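Side-chain contacts in c-di-GMP synthase (Capnocytophaga granulosa, PDB 6WT9), which joins two GTP molecules into the second messenger 3',3'-c-di-GMP, the signal of a CBASS defence system against bacteriophage: residues D40-I45 and N287-V292; I294-L299 and I342-L347. All coordinates share one frame; numbering follows the deposited sequence.

Contact 1 (D40-I45 and N287-V292); sequences DVLKYI and NKYQLV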
# COMPACT_ATOMS: atom_id res chain seq x y z
N ASP A 40 -14.66 -22.53 -3.49
CA ASP A 40 -14.75 -21.08 -3.36
C ASP A 40 -13.75 -20.52 -2.37
O ASP A 40 -13.25 -19.40 -2.57
CB ASP A 40 -16.17 -20.69 -2.96
CG ASP A 40 -17.21 -21.07 -4.00
OD1 ASP A 40 -16.89 -21.01 -5.21
OD2 ASP A 40 -18.34 -21.43 -3.61
N VAL A 41 -13.43 -21.25 -1.30
CA VAL A 41 -12.52 -20.70 -0.30
C VAL A 41 -11.10 -20.62 -0.85
O VAL A 41 -10.36 -19.68 -0.53
CB VAL A 41 -12.58 -21.52 1.01
CG1 VAL A 41 -12.05 -22.92 0.80
CG2 VAL A 41 -11.82 -20.81 2.12
N LEU A 42 -10.70 -21.56 -1.70
CA LEU A 42 -9.38 -21.48 -2.32
C LEU A 42 -9.32 -20.37 -3.36
O LEU A 42 -8.27 -19.75 -3.53
CB LEU A 42 -9.00 -22.82 -2.96
CG LEU A 42 -8.97 -24.05 -2.05
CD1 LEU A 42 -8.48 -25.26 -2.82
CD2 LEU A 42 -8.11 -23.81 -0.82
N LYS A 43 -10.42 -20.12 -4.07
CA LYS A 43 -10.46 -19.03 -5.04
C LYS A 43 -10.27 -17.69 -4.35
O LYS A 43 -9.49 -16.85 -4.81
CB LYS A 43 -11.79 -19.04 -5.80
CG LYS A 43 -12.05 -20.26 -6.66
CD LYS A 43 -13.40 -20.12 -7.34
CE LYS A 43 -13.72 -21.32 -8.22
NZ LYS A 43 -15.03 -21.14 -8.90
N TYR A 44 -10.99 -17.47 -3.25
CA TYR A 44 -10.92 -16.19 -2.55
C TYR A 44 -9.53 -15.96 -1.98
O TYR A 44 -8.98 -14.85 -2.10
CB TYR A 44 -11.98 -16.15 -1.45
CG TYR A 44 -11.97 -14.88 -0.62
CD1 TYR A 44 -12.41 -13.68 -1.15
CD2 TYR A 44 -11.52 -14.89 0.69
CE1 TYR A 44 -12.40 -12.52 -0.40
CE2 TYR A 44 -11.51 -13.74 1.45
CZ TYR A 44 -11.95 -12.56 0.90
OH TYR A 44 -11.94 -11.41 1.66
N ILE A 45 -8.94 -16.98 -1.37
CA ILE A 45 -7.61 -16.83 -0.78
C ILE A 45 -6.57 -16.59 -1.87
O ILE A 45 -5.70 -15.73 -1.73
CB ILE A 45 -7.26 -18.06 0.07
CG1 ILE A 45 -8.25 -18.20 1.23
CG2 ILE A 45 -5.84 -17.97 0.60
CD1 ILE A 45 -8.16 -19.53 1.95
N ASN A 287 3.68 -22.57 0.65
CA ASN A 287 2.82 -22.27 -0.48
C ASN A 287 1.80 -21.21 -0.09
O ASN A 287 1.76 -20.74 1.05
CB ASN A 287 2.16 -23.55 -1.02
CG ASN A 287 1.22 -24.21 -0.02
OD1 ASN A 287 0.38 -23.56 0.60
ND2 ASN A 287 1.35 -25.52 0.12
N LYS A 288 0.96 -20.83 -1.05
CA LYS A 288 0.02 -19.73 -0.83
C LYS A 288 -0.92 -20.01 0.33
O LYS A 288 -1.19 -19.13 1.15
CB LYS A 288 -0.76 -19.45 -2.12
CG LYS A 288 -1.33 -20.70 -2.77
CD LYS A 288 -2.04 -20.39 -4.07
CE LYS A 288 -2.53 -21.66 -4.74
NZ LYS A 288 -3.30 -21.39 -5.98
N TYR A 289 -1.43 -21.25 0.42
CA TYR A 289 -2.40 -21.56 1.46
C TYR A 289 -1.75 -21.62 2.84
O TYR A 289 -2.35 -21.21 3.83
CB TYR A 289 -3.09 -22.88 1.14
CG TYR A 289 -3.81 -22.86 -0.19
CD1 TYR A 289 -4.48 -21.72 -0.61
CD2 TYR A 289 -3.79 -23.96 -1.04
CE1 TYR A 289 -5.13 -21.69 -1.83
CE2 TYR A 289 -4.43 -23.93 -2.25
CZ TYR A 289 -5.10 -22.80 -2.65
OH TYR A 289 -5.74 -22.77 -3.86
N GLN A 290 -0.51 -22.11 2.91
CA GLN A 290 0.20 -22.20 4.18
C GLN A 290 0.58 -20.84 4.74
O GLN A 290 0.97 -20.76 5.91
CB GLN A 290 1.44 -23.07 4.02
CG GLN A 290 1.13 -24.52 3.67
CD GLN A 290 2.32 -25.25 3.10
OE1 GLN A 290 3.25 -24.64 2.58
NE2 GLN A 290 2.30 -26.58 3.19
N LEU A 291 0.48 -19.77 3.95
CA LEU A 291 0.72 -18.44 4.48
C LEU A 291 -0.36 -18.00 5.47
O LEU A 291 -0.10 -17.13 6.30
CB LEU A 291 0.83 -17.43 3.34
CG LEU A 291 1.95 -17.67 2.33
CD1 LEU A 291 1.89 -16.64 1.21
CD2 LEU A 291 3.31 -17.63 3.02
N VAL A 292 -1.55 -18.60 5.40
CA VAL A 292 -2.65 -18.23 6.28
C VAL A 292 -2.36 -18.67 7.71
O VAL A 292 -2.49 -17.85 8.63
CB VAL A 292 -3.99 -18.79 5.77
CG1 VAL A 292 -5.10 -18.50 6.77
CG2 VAL A 292 -4.32 -18.19 4.41

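Contact 2 (I294-L299 and I342-L347); sequences ILYEQL and IIYSNL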
# COMPACT_ATOMS: atom_id res chain seq x y z
N ILE A 294 0.50 -19.08 8.98
CA ILE A 294 1.65 -18.28 9.40
C ILE A 294 1.22 -16.88 9.79
O ILE A 294 1.71 -16.32 10.78
CB ILE A 294 2.71 -18.27 8.28
CG1 ILE A 294 3.29 -19.68 8.11
CG2 ILE A 294 3.80 -17.25 8.57
CD1 ILE A 294 4.11 -19.85 6.87
N LEU A 295 0.29 -16.29 9.04
CA LEU A 295 -0.27 -15.00 9.44
C LEU A 295 -1.06 -15.13 10.74
O LEU A 295 -1.05 -14.21 11.57
CB LEU A 295 -1.16 -14.45 8.32
CG LEU A 295 -0.42 -13.89 7.11
CD1 LEU A 295 -1.39 -13.52 6.00
CD2 LEU A 295 0.41 -12.68 7.52
N TYR A 296 -1.74 -16.26 10.93
CA TYR A 296 -2.46 -16.48 12.18
C TYR A 296 -1.50 -16.51 13.37
O TYR A 296 -1.75 -15.88 14.40
CB TYR A 296 -3.26 -17.77 12.11
CG TYR A 296 -3.93 -18.15 13.41
CD1 TYR A 296 -5.12 -17.56 13.80
CD2 TYR A 296 -3.36 -19.09 14.26
CE1 TYR A 296 -5.73 -17.90 14.99
CE2 TYR A 296 -3.96 -19.44 15.45
CZ TYR A 296 -5.14 -18.84 15.81
OH TYR A 296 -5.75 -19.17 17.00
N GLU A 297 -0.39 -17.24 13.23
CA GLU A 297 0.57 -17.34 14.33
C GLU A 297 1.17 -15.98 14.66
O GLU A 297 1.35 -15.64 15.84
CB GLU A 297 1.68 -18.33 13.98
CG GLU A 297 2.64 -18.58 15.12
CD GLU A 297 4.02 -19.00 14.65
OE1 GLU A 297 5.01 -18.63 15.32
OE2 GLU A 297 4.11 -19.69 13.62
N GLN A 298 1.50 -15.19 13.64
CA GLN A 298 2.05 -13.86 13.88
C GLN A 298 1.04 -12.96 14.58
O GLN A 298 1.36 -12.31 15.57
CB GLN A 298 2.51 -13.24 12.56
CG GLN A 298 2.80 -11.74 12.64
CD GLN A 298 4.12 -11.42 13.33
OE1 GLN A 298 4.80 -12.30 13.84
NE2 GLN A 298 4.48 -10.14 13.34
N LEU A 299 -0.19 -12.92 14.07
CA LEU A 299 -1.21 -12.06 14.67
C LEU A 299 -1.56 -12.53 16.07
O LEU A 299 -1.76 -11.71 16.98
CB LEU A 299 -2.45 -12.01 13.78
CG LEU A 299 -2.53 -10.89 12.74
CD1 LEU A 299 -1.33 -10.90 11.81
CD2 LEU A 299 -3.82 -11.01 11.95
N ILE A 342 -10.91 -17.13 11.10
CA ILE A 342 -12.05 -17.67 10.36
C ILE A 342 -11.58 -18.31 9.06
O ILE A 342 -11.98 -19.44 8.73
CB ILE A 342 -13.09 -16.57 10.10
CG1 ILE A 342 -13.76 -16.16 11.41
CG2 ILE A 342 -14.13 -17.05 9.09
CD1 ILE A 342 -14.78 -15.04 11.25
N ILE A 343 -10.74 -17.61 8.30
CA ILE A 343 -10.23 -18.16 7.05
C ILE A 343 -9.45 -19.44 7.31
O ILE A 343 -9.64 -20.46 6.64
CB ILE A 343 -9.35 -17.12 6.32
CG1 ILE A 343 -10.13 -15.83 6.05
CG2 ILE A 343 -8.82 -17.71 5.02
CD1 ILE A 343 -11.24 -16.00 5.05
N TYR A 344 -8.54 -19.40 8.30
CA TYR A 344 -7.72 -20.55 8.64
C TYR A 344 -8.58 -21.77 8.96
O TYR A 344 -8.32 -22.87 8.48
CB TYR A 344 -6.81 -20.19 9.82
CG TYR A 344 -5.82 -21.25 10.27
CD1 TYR A 344 -5.56 -22.38 9.50
CD2 TYR A 344 -5.15 -21.11 11.48
CE1 TYR A 344 -4.66 -23.34 9.93
CE2 TYR A 344 -4.26 -22.07 11.91
CZ TYR A 344 -4.01 -23.18 11.13
OH TYR A 344 -3.11 -24.13 11.56
N SER A 345 -9.63 -21.57 9.76
CA SER A 345 -10.47 -22.69 10.16
C SER A 345 -11.20 -23.30 8.96
O SER A 345 -11.34 -24.52 8.86
CB SER A 345 -11.47 -22.25 11.23
OG SER A 345 -12.40 -21.31 10.70
N ASN A 346 -11.64 -22.45 8.03
CA ASN A 346 -12.30 -22.94 6.82
C ASN A 346 -11.32 -23.53 5.81
O ASN A 346 -11.76 -24.17 4.85
CB ASN A 346 -13.09 -21.81 6.15
CG ASN A 346 -14.13 -21.20 7.07
OD1 ASN A 346 -14.58 -21.83 8.03
ND2 ASN A 346 -14.53 -19.97 6.78
N LEU A 347 -10.02 -23.34 6.01
CA LEU A 347 -9.00 -23.76 5.06
C LEU A 347 -8.25 -25.02 5.48
O LEU A 347 -7.78 -25.76 4.60
CB LEU A 347 -7.98 -22.63 4.86
CG LEU A 347 -6.69 -22.90 4.09
CD1 LEU A 347 -6.97 -23.17 2.62
CD2 LEU A 347 -5.72 -21.75 4.25

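Contact 1 (D40-I45 and N287-V292)
Leu42 and Tyr289 meet where helix 40-49 packs against the turn leading into helix 291-304, in the all-helical part of this CD-NTase. The join is a leucine branch laid on an aromatic face, a CH-pi contact: Leu42 CD2 sits 3.8 Å from the centroid of the Tyr289 ring, 18° off the ring normal. The methyl is shifted toward the rim, its nearest ring carbon being Tyr289 CZ. On the opposite face lies Lys288 CG, so the phenol is sandwiched between an aliphatic branch and the stem of its sequence neighbour. With CG beside the backbone N (chi1 -59°), the Tyr289 ring is carried nearer to helix 40-49 than its CB direction would suggest.

Ile45, one turn further along the helix, uses its CG2 methyl twice. It comes to the edge of the ring, near its plane, 4.2 Å from Tyr289 CD1, and it also touches Val292 CG2 at 4.1 Å. Leu42 thus takes the face and Ile45 the edge.

The turn has its own brace, an Asx motif in which Asn287 OD1 accepts from Gln290 N at 2.9 Å, while Gln290 OE1 receives Asn287 N in return. At the far end of the ring the hydroxyl is buried but satisfied by hydrogen bonds with Asp35 and Thr46. That same oxygen, Tyr289 OH, lies 3.4 Å from Leu42 CB, against the root of the leucine side chain.

Contact 2 (I294-L299 and I342-L347)
A helix-helix interface between 291-304 and the C-terminal helix 327-347 has an aromatic pair at its surface, Tyr296 facing Tyr344. Both CB atoms point across the interface, and the two residues also have the nearest CA atoms, 7.5 Å apart. The pair is an example of oblique aromatic packing between helices, its ring planes inclined at 59° and its centroids 5.4 Å apart.

The touch is uneven. Tyr344 makes it with CD2 and CE2, and CD2 comes over a face of the Tyr296 ring, near CG. Each ring stands out from its helix with CG anti to the backbone N, but the second torsions, 81° for Tyr296 and 13° for Tyr344, turn the rings differently about their stems. Leu337 and Val340 of helix 327-347 also touch Tyr296, whose hydroxyl is hydrogen-bonded to Lys341 NZ; Tyr344 in turn rests on Val292 and Pro293.

Next to Tyr344, Ser345 OG donates to Ile342 O at 2.7 Å, an oxygen that also takes the helical bond from Asn346 N, both donors reaching it from one face of the carbonyl plane. Across the interface the closest approach is 3.7 Å, from Tyr344 CD2 to Tyr296 CG; Tyr296 CB and CD2 both lie 3.9 Å from the same carbon.

In the fold
The two contacts lie about 10 Å apart, centre to centre, on the same side of the chain's centre, and follow one another along the chain: contact 1 closes before contact 2 opens. Helix 291-304 serves both, its start and the preceding turn meeting helix 40-49 and its next turns meeting helix 327-347. The C-terminal helix closes the triangle, since Leu347 packs on Leu42 and Val292, and Ile343 CG2 lies 3.6 Å from Ile45 CD1. Phe252 of helix 245-259 also touches Ile45 and Val292. Contact 1 is buried and contact 2 lies at the surface of the same helical cluster, in which helix 40-49, from the early part of the chain, and the last helix, 327-347, are packed together.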